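DTDP-4-dehydrorhamnose 3,5-epimerase (Elizabethkingia anophelis NUHP1, PDB 6C46) probably catalyses the epimerisation at C3' and C5' of dTDP-4-dehydro-6-deoxy-glucose that yields dTDP-4-dehydro-rhamnose on the pathway to dTDP-L-rhamnose. Local coordinates at residues E36-E40 / K41-E45; F156-S159 / D160-I163. All blocks are in the same frame, centred on the assembly; numbering follows the deposited sequence. Where two conformers were deposited one is given.

Contact 1. Residues E36-E40 / K41-E45; sequences EKYNE and KKFEE. With CA (calcium ion), chain F.
Glu40 and Glu44, one helical turn apart, share a calcium ion. Glu40 reaches it through OE2 alone, with an OE2 to calcium distance of 2.3 Å, whereas Glu44 lays both OE1 and OE2 against it; three waters complete the six coordinating atoms. The two carboxylate planes stand 67° apart, and the cation probably offsets the repulsion expected between Glu40 OE2 and Glu44 OE2, only 3.3 Å from each other. Each ligand has a second tie: Glu40 OE1 is bonded to His52 of the second subunit, and Glu44 OE2 takes the backbone N-H of Gly51.

One shell further from the metal, Asn39 holds the N-cap position of the helix. Its OD1 accepts from Lys42 N at 3.0 Å, the donor lying 44° above the amide carbonyl plane, while Phe43 N bonds to Asn39 O. The far end of the same amide is fixed too, since ND2 donates almost straight to Glu36 OE2. Lys42, its CG swung away from its own carbonyl carbon (chi1 -67°) and the rest of the chain straight, crosses the Asn39 side chain at about a right angle, CG and CD passing close to Asn39 CG. It brings NZ to Glu36 OE1 in a 2.8 Å salt bridge on the syn side; NZ also bonds to His7 O. Tyr38 meets Phe43, with Tyr38 CE1 3.7 Å from Phe43 CB, and Tyr38 OH is hydrogen-bonded to Gly51 O.

Glu36, Tyr38 and Asn39 pair antiparallel with a strand of the second subunit. The whole is an asparagine N-cap at a strand-to-helix junction, carrying an i, i+4 calcium site beside the dimer interface.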
ATOM      1  N   GLU A  36     -11.167   0.046   4.478  1.00 18.94           N
ATOM      2  CA  GLU A  36     -10.459   1.200   3.949  1.00 17.88           C
ATOM      3  C   GLU A  36      -9.193   1.366   4.775  1.00 17.11           C
ATOM      4  O   GLU A  36      -9.250   1.732   5.948  1.00 16.58           O
ATOM      5  CB  GLU A  36     -11.334   2.454   4.012  1.00 20.21           C
ATOM      6  CG  GLU A  36     -10.653   3.707   3.420  1.00 20.23           C
ATOM      7  CD  GLU A  36     -11.504   4.962   3.565  1.00 27.74           C
ATOM      8  OE1 GLU A  36     -11.766   5.391   4.711  1.00 23.10           O
ATOM      9  OE2 GLU A  36     -11.913   5.508   2.521  1.00 24.27           O
ATOM     10  N   LYS A  37      -8.047   1.064   4.181  1.00 13.77           N
ATOM     11  CA  LYS A  37      -6.809   1.129   4.935  1.00 11.61           C
ATOM     12  C   LYS A  37      -6.397   2.567   5.201  1.00 17.26           C
ATOM     13  O   LYS A  37      -5.956   2.892   6.301  1.00 16.15           O
ATOM     14  CB  LYS A  37      -5.708   0.408   4.160  1.00 17.01           C
ATOM     15  CG  LYS A  37      -4.377   0.386   4.873  1.00 14.22           C
ATOM     16  CD  LYS A  37      -3.465  -0.695   4.210  1.00 23.57           C
ATOM     17  CE  LYS A  37      -2.039  -0.637   4.782  1.00 28.85           C
ATOM     18  NZ  LYS A  37      -1.187  -1.796   4.334  1.00 29.61           N
ATOM     19  N   TYR A  38      -6.525   3.444   4.205  1.00 13.48           N
ATOM     20  CA  TYR A  38      -6.051   4.811   4.378  1.00 17.48           C
ATOM     21  C   TYR A  38      -6.891   5.712   3.494  1.00 17.53           C
ATOM     22  O   TYR A  38      -7.312   5.313   2.406  1.00 15.76           O
ATOM     23  CB  TYR A  38      -4.557   4.956   4.010  1.00 16.72           C
ATOM     24  CG  TYR A  38      -4.096   6.397   4.093  1.00 15.77           C
ATOM     25  CD1 TYR A  38      -3.946   7.021   5.327  1.00 15.98           C
ATOM     26  CD2 TYR A  38      -3.858   7.142   2.939  1.00 18.68           C
ATOM     27  CE1 TYR A  38      -3.550   8.337   5.420  1.00 18.27           C
ATOM     28  CE2 TYR A  38      -3.457   8.487   3.023  1.00 13.76           C
ATOM     29  CZ  TYR A  38      -3.305   9.062   4.278  1.00 14.97           C
ATOM     30  OH  TYR A  38      -2.917  10.378   4.419  1.00 14.47           O
ATOM     31  N   ASN A  39      -7.102   6.940   3.960  1.00 14.68           N
ATOM     32  CA  ASN A  39      -7.884   7.916   3.206  1.00 13.60           C
ATOM     33  C   ASN A  39      -7.270   9.282   3.494  1.00 17.56           C
ATOM     34  O   ASN A  39      -7.280   9.724   4.637  1.00 11.69           O
ATOM     35  CB  ASN A  39      -9.374   7.853   3.610  1.00 14.61           C
ATOM     36  CG  ASN A  39     -10.226   8.885   2.884  1.00 16.60           C
ATOM     37  OD1 ASN A  39      -9.877  10.065   2.862  1.00 17.61           O
ATOM     38  ND2 ASN A  39     -11.360   8.447   2.283  1.00 16.97           N
ATOM     39  N   GLU A  40      -6.732   9.937   2.470  1.00 15.47           N
ATOM     40  CA  GLU A  40      -5.992  11.174   2.690  1.00 15.88           C
ATOM     41  C   GLU A  40      -6.887  12.280   3.247  1.00 14.30           C
ATOM     42  O   GLU A  40      -6.472  13.035   4.130  1.00 14.93           O
ATOM     43  CB  GLU A  40      -5.337  11.611   1.377  1.00 14.63           C
ATOM     44  CG  GLU A  40      -4.644  12.973   1.498  1.00 17.86           C
ATOM     45  CD  GLU A  40      -3.871  13.332   0.243  1.00 22.42           C
ATOM     46  OE1 GLU A  40      -3.386  12.403  -0.460  1.00 18.37           O
ATOM     47  OE2 GLU A  40      -3.691  14.539  -0.005  1.00 18.59           O
ATOM     48  N   LYS A  41      -8.105  12.406   2.713  1.00 13.33           N
ATOM     49  CA  LYS A  41      -9.009  13.462   3.143  1.00 19.72           C
ATOM     50  C   LYS A  41      -9.350  13.305   4.614  1.00 19.21           C
ATOM     51  O   LYS A  41      -9.298  14.273   5.384  1.00 17.12           O
ATOM     52  CB  LYS A  41     -10.277  13.442   2.290  1.00 17.84           C
ATOM     53  CG  LYS A  41     -11.306  14.492   2.668  1.00 19.39           C
ATOM     54  CD  LYS A  41     -12.560  14.418   1.779  1.00 27.71           C
ATOM     55  CE  LYS A  41     -12.237  14.826   0.339  1.00 41.76           C
ATOM     56  NZ  LYS A  41     -13.406  14.737  -0.604  1.00 51.33           N
ATOM     57  N   LYS A  42      -9.667  12.076   5.028  1.00 12.91           N
ATOM     58  CA  LYS A  42     -10.017  11.853   6.430  1.00 15.36           C
ATOM     59  C   LYS A  42      -8.839  12.136   7.330  1.00 19.61           C
ATOM     60  O   LYS A  42      -8.990  12.750   8.396  1.00 16.68           O
ATOM     61  CB  LYS A  42     -10.499  10.417   6.631  1.00 17.53           C
ATOM     62  CG  LYS A  42     -11.850  10.147   5.922  1.00 16.13           C
ATOM     63  CD  LYS A  42     -12.281   8.683   6.018  1.00 20.65           C
ATOM     64  CE  LYS A  42     -13.665   8.481   5.362  1.00 25.10           C
ATOM     65  NZ  LYS A  42     -13.955   7.041   5.395  1.00 26.71           N
ATOM     66  N   PHE A  43      -7.657  11.676   6.923  1.00 15.74           N
ATOM     67  CA  PHE A  43      -6.474  11.872   7.735  1.00 12.93           C
ATOM     68  C   PHE A  43      -6.167  13.353   7.888  1.00 15.57           C
ATOM     69  O   PHE A  43      -5.887  13.830   8.999  1.00 17.22           O
ATOM     70  CB  PHE A  43      -5.298  11.136   7.105  1.00 13.29           C
ATOM     71  CG  PHE A  43      -4.029  11.289   7.870  1.00 15.20           C
ATOM     72  CD1 PHE A  43      -3.768  10.481   8.957  1.00 14.97           C
ATOM     73  CD2 PHE A  43      -3.090  12.240   7.484  1.00 13.97           C
ATOM     74  CE1 PHE A  43      -2.577  10.609   9.668  1.00 22.77           C
ATOM     75  CE2 PHE A  43      -1.901  12.385   8.179  1.00 18.75           C
ATOM     76  CZ  PHE A  43      -1.639  11.565   9.271  1.00 21.04           C
ATOM     77  N   GLU A  44      -6.207  14.100   6.778  1.00 15.25           N
ATOM     78  CA  GLU A  44      -5.902  15.533   6.849  1.00 12.96           C
ATOM     79  C   GLU A  44      -6.957  16.287   7.660  1.00 19.08           C
ATOM     80  O   GLU A  44      -6.615  17.202   8.419  1.00 19.37           O
ATOM     81  CB  GLU A  44      -5.768  16.107   5.432  1.00 12.60           C
ATOM     82  CG  GLU A  44      -4.514  15.551   4.762  1.00 12.08           C
ATOM     83  CD  GLU A  44      -4.295  16.062   3.333  1.00 12.60           C
ATOM     84  OE1 GLU A  44      -5.234  16.584   2.687  1.00 18.46           O
ATOM     85  OE2 GLU A  44      -3.146  15.967   2.886  1.00 16.69           O
ATOM     86  N   GLU A  45      -8.237  15.905   7.524  1.00 17.70           N
ATOM     87  CA  GLU A  45      -9.297  16.511   8.336  0.52 23.09           C
ATOM     88  C   GLU A  45      -9.030  16.315   9.826  1.00 25.70           C
ATOM     89  O   GLU A  45      -9.251  17.222  10.635  1.00 24.82           O
ATOM     90  CB  GLU A  45     -10.667  15.919   7.968  0.52 24.33           C
ATOM     91  CG  GLU A  45     -11.254  16.405   6.638  0.52 25.70           C
ATOM     92  CD  GLU A  45     -12.509  15.648   6.157  0.52 30.98           C
ATOM     93  OE1 GLU A  45     -12.744  14.462   6.530  0.52 28.17           O
ATOM     94  OE2 GLU A  45     -13.266  16.259   5.374  0.52 27.81           O
TER
HETATM   95 CA    CA F 200      -3.691  16.727   0.659  1.00 18.75          CA
HETATM   96  O   HOH W   1      -4.135  19.049   1.028  1.00 20.48           O
HETATM   97  O   HOH W   2      -5.813  16.856  -0.440  1.00 22.32           O
HETATM   98  O   HOH W   3      -1.325  17.326   0.921  1.00 24.08           O

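Contact 2. Residues F156-S159 / D160-I163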
ATOM      1  N   PHE A 156      20.720   2.583  17.284  1.00 20.55           N
ATOM      2  CA  PHE A 156      19.468   1.970  17.743  1.00 23.03           C
ATOM      3  C   PHE A 156      19.478   1.689  19.248  1.00 21.86           C
ATOM      4  O   PHE A 156      18.440   1.826  19.915  1.00 23.38           O
ATOM      5  CB  PHE A 156      19.208   0.672  16.968  1.00 18.64           C
ATOM      6  CG  PHE A 156      20.086  -0.476  17.397  1.00 21.12           C
ATOM      7  CD1 PHE A 156      21.438  -0.520  17.041  1.00 22.78           C
ATOM      8  CD2 PHE A 156      19.560  -1.526  18.155  1.00 21.26           C
ATOM      9  CE1 PHE A 156      22.257  -1.584  17.459  1.00 26.63           C
ATOM     10  CE2 PHE A 156      20.369  -2.598  18.571  1.00 22.92           C
ATOM     11  CZ  PHE A 156      21.727  -2.627  18.219  1.00 22.79           C
ATOM     12  N   ASN A 157      20.631   1.324  19.810  1.00 19.15           N
ATOM     13  CA  ASN A 157      20.723   0.980  21.232  1.00 20.15           C
ATOM     14  C   ASN A 157      21.396   2.083  22.034  1.00 20.72           C
ATOM     15  O   ASN A 157      22.027   1.827  23.066  1.00 22.75           O
ATOM     16  CB  ASN A 157      21.427  -0.364  21.421  1.00 21.38           C
ATOM     17  CG  ASN A 157      22.844  -0.367  20.883  1.00 31.46           C
ATOM     18  OD1 ASN A 157      23.340   0.644  20.389  1.00 26.27           O
ATOM     19  ND2 ASN A 157      23.490  -1.524  20.934  1.00 25.55           N
ATOM     20  N   ASP A 158      21.271   3.319  21.557  1.00 22.32           N
ATOM     21  CA  ASP A 158      21.749   4.480  22.294  1.00 24.06           C
ATOM     22  C   ASP A 158      21.289   4.416  23.747  1.00 24.80           C
ATOM     23  O   ASP A 158      20.114   4.166  24.023  1.00 25.32           O
ATOM     24  CB  ASP A 158      21.199   5.735  21.612  1.00 25.38           C
ATOM     25  CG  ASP A 158      21.628   7.006  22.299  1.00 35.23           C
ATOM     26  OD1 ASP A 158      22.665   7.585  21.896  1.00 27.45           O
ATOM     27  OD2 ASP A 158      20.917   7.414  23.244  1.00 28.37           O
ATOM     28  N   SER A 159      22.227   4.617  24.681  1.00 28.79           N
ATOM     29  CA  SER A 159      21.919   4.478  26.106  1.00 34.93           C
ATOM     30  C   SER A 159      21.044   5.612  26.644  1.00 33.77           C
ATOM     31  O   SER A 159      20.354   5.416  27.652  1.00 29.60           O
ATOM     32  CB  SER A 159      23.213   4.381  26.919  1.00 35.31           C
ATOM     33  OG  SER A 159      23.988   5.552  26.751  1.00 35.50           O
ATOM     34  N   ASP A 160      21.052   6.788  26.011  1.00 29.30           N
ATOM     35  CA  ASP A 160      20.137   7.839  26.441  1.00 29.19           C
ATOM     36  C   ASP A 160      18.692   7.487  26.101  1.00 30.70           C
ATOM     37  O   ASP A 160      17.786   7.727  26.907  1.00 28.34           O
ATOM     38  CB  ASP A 160      20.520   9.180  25.813  1.00 27.80           C
ATOM     39  CG  ASP A 160      21.821   9.752  26.386  1.00 32.51           C
ATOM     40  OD1 ASP A 160      22.172   9.435  27.532  1.00 33.43           O
ATOM     41  OD2 ASP A 160      22.477  10.553  25.703  1.00 37.57           O
ATOM     42  N   LEU A 161      18.455   6.899  24.921  1.00 22.99           N
ATOM     43  CA  LEU A 161      17.095   6.527  24.554  1.00 21.99           C
ATOM     44  C   LEU A 161      16.649   5.253  25.255  1.00 24.24           C
ATOM     45  O   LEU A 161      15.462   5.108  25.576  1.00 22.07           O
ATOM     46  CB  LEU A 161      16.990   6.338  23.047  1.00 17.38           C
ATOM     47  CG  LEU A 161      17.388   7.559  22.223  1.00 27.63           C
ATOM     48  CD1 LEU A 161      17.188   7.264  20.741  1.00 21.69           C
ATOM     49  CD2 LEU A 161      16.565   8.766  22.677  1.00 23.69           C
ATOM     50  N   SER A 162      17.578   4.326  25.470  1.00 23.65           N
ATOM     51  CA  SER A 162      17.296   3.057  26.143  0.52 27.46           C
ATOM     52  C   SER A 162      16.054   2.368  25.565  1.00 26.00           C
ATOM     53  O   SER A 162      15.146   1.964  26.287  1.00 27.58           O
ATOM     54  CB  SER A 162      17.156   3.275  27.651  0.52 28.07           C
ATOM     55  OG  SER A 162      17.104   2.044  28.349  0.52 27.22           O
ATOM     56  N   ILE A 163      16.025   2.217  24.240  1.00 21.76           N
ATOM     57  CA  ILE A 163      14.883   1.576  23.597  1.00 19.67           C
ATOM     58  C   ILE A 163      14.870   0.081  23.896  1.00 22.72           C
ATOM     59  O   ILE A 163      15.905  -0.593  23.831  1.00 23.14           O
ATOM     60  CB  ILE A 163      14.914   1.834  22.082  1.00 16.83           C
ATOM     61  CG1 ILE A 163      14.742   3.324  21.816  1.00 19.70           C
ATOM     62  CG2 ILE A 163      13.833   0.998  21.360  1.00 16.20           C
ATOM     63  CD1 ILE A 163      15.187   3.720  20.415  1.00 17.04           C
TER
HETATM   64  O   HOH W   4      18.140   3.070  22.407  1.00 21.50           O
HETATM   65  O   HOH W   5      23.355   9.762  23.173  1.00 19.77           O
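Asp158 points its carboxylate into the turn that follows it, so that OD2 faces the backbone N-H groups of Asp160 and Leu161. With CG placed opposite the backbone N (chi1 180°), the side chain lies beside its own carbonyl carbon, on the side where those amides come round. Leu161 N gives OD2 a 3.0 Å bond, taken on the anti lone pair, the one away from OD1; the bond from Asp160 N to OD2 is weak, its N-H...O angle being 121°. Asp160 brings CB to within 3.1 Å of Asp158 OD2, while its own OD2 stays 4.3 Å from that atom. A water between the two acids donates to Asp158 OD1 and to Asp160 OD2, which probably eases the repulsion of like charges. Asp158 OD1 is also held by Phe184 N.

Together with the bond from Ser162 N to Asp158 O, 2.9 Å and in the carbonyl plane, this makes an Asx motif in the long loop after strand 151-153 of the cupin fold. Ser162 then adopts positive phi and psi, both near 50°, and the chain doubles back toward Phe156.

There a second water donates to Phe156 O and Asp158 O and accepts from Ile163 N, bridging the two arms. Ile163 lays CD1 3.8 Å from Phe156 O, a carbonyl that also receives Trp165 NE1. The side chain of Phe156 leaves the backbone away from this arm, and its ring meets Trp165 edge-to-face, while Leu161 and Ile163 both rest on Leu69 and Cys106.

How the contacts relate
Both contacts show an acidic or amide side chain organising the first turn after it, yet their settings differ. Contact 1 and contact 2 lie on opposite sides of the chain's centre, about 33 Å between centres, and share no element. Each is partly buried, but different neighbours cover them: the second subunit reaches contact 1, whereas no other chain of the assembly touches contact 2, which settles against strands 66-72 and 106-112. A neutral amide caps a true helix in 36-45, where two carboxylates converge on a calcium ion; in 156-163 a carboxylate gathers the amides of a single turn, and waters rather than a metal mediate between acids and backbone.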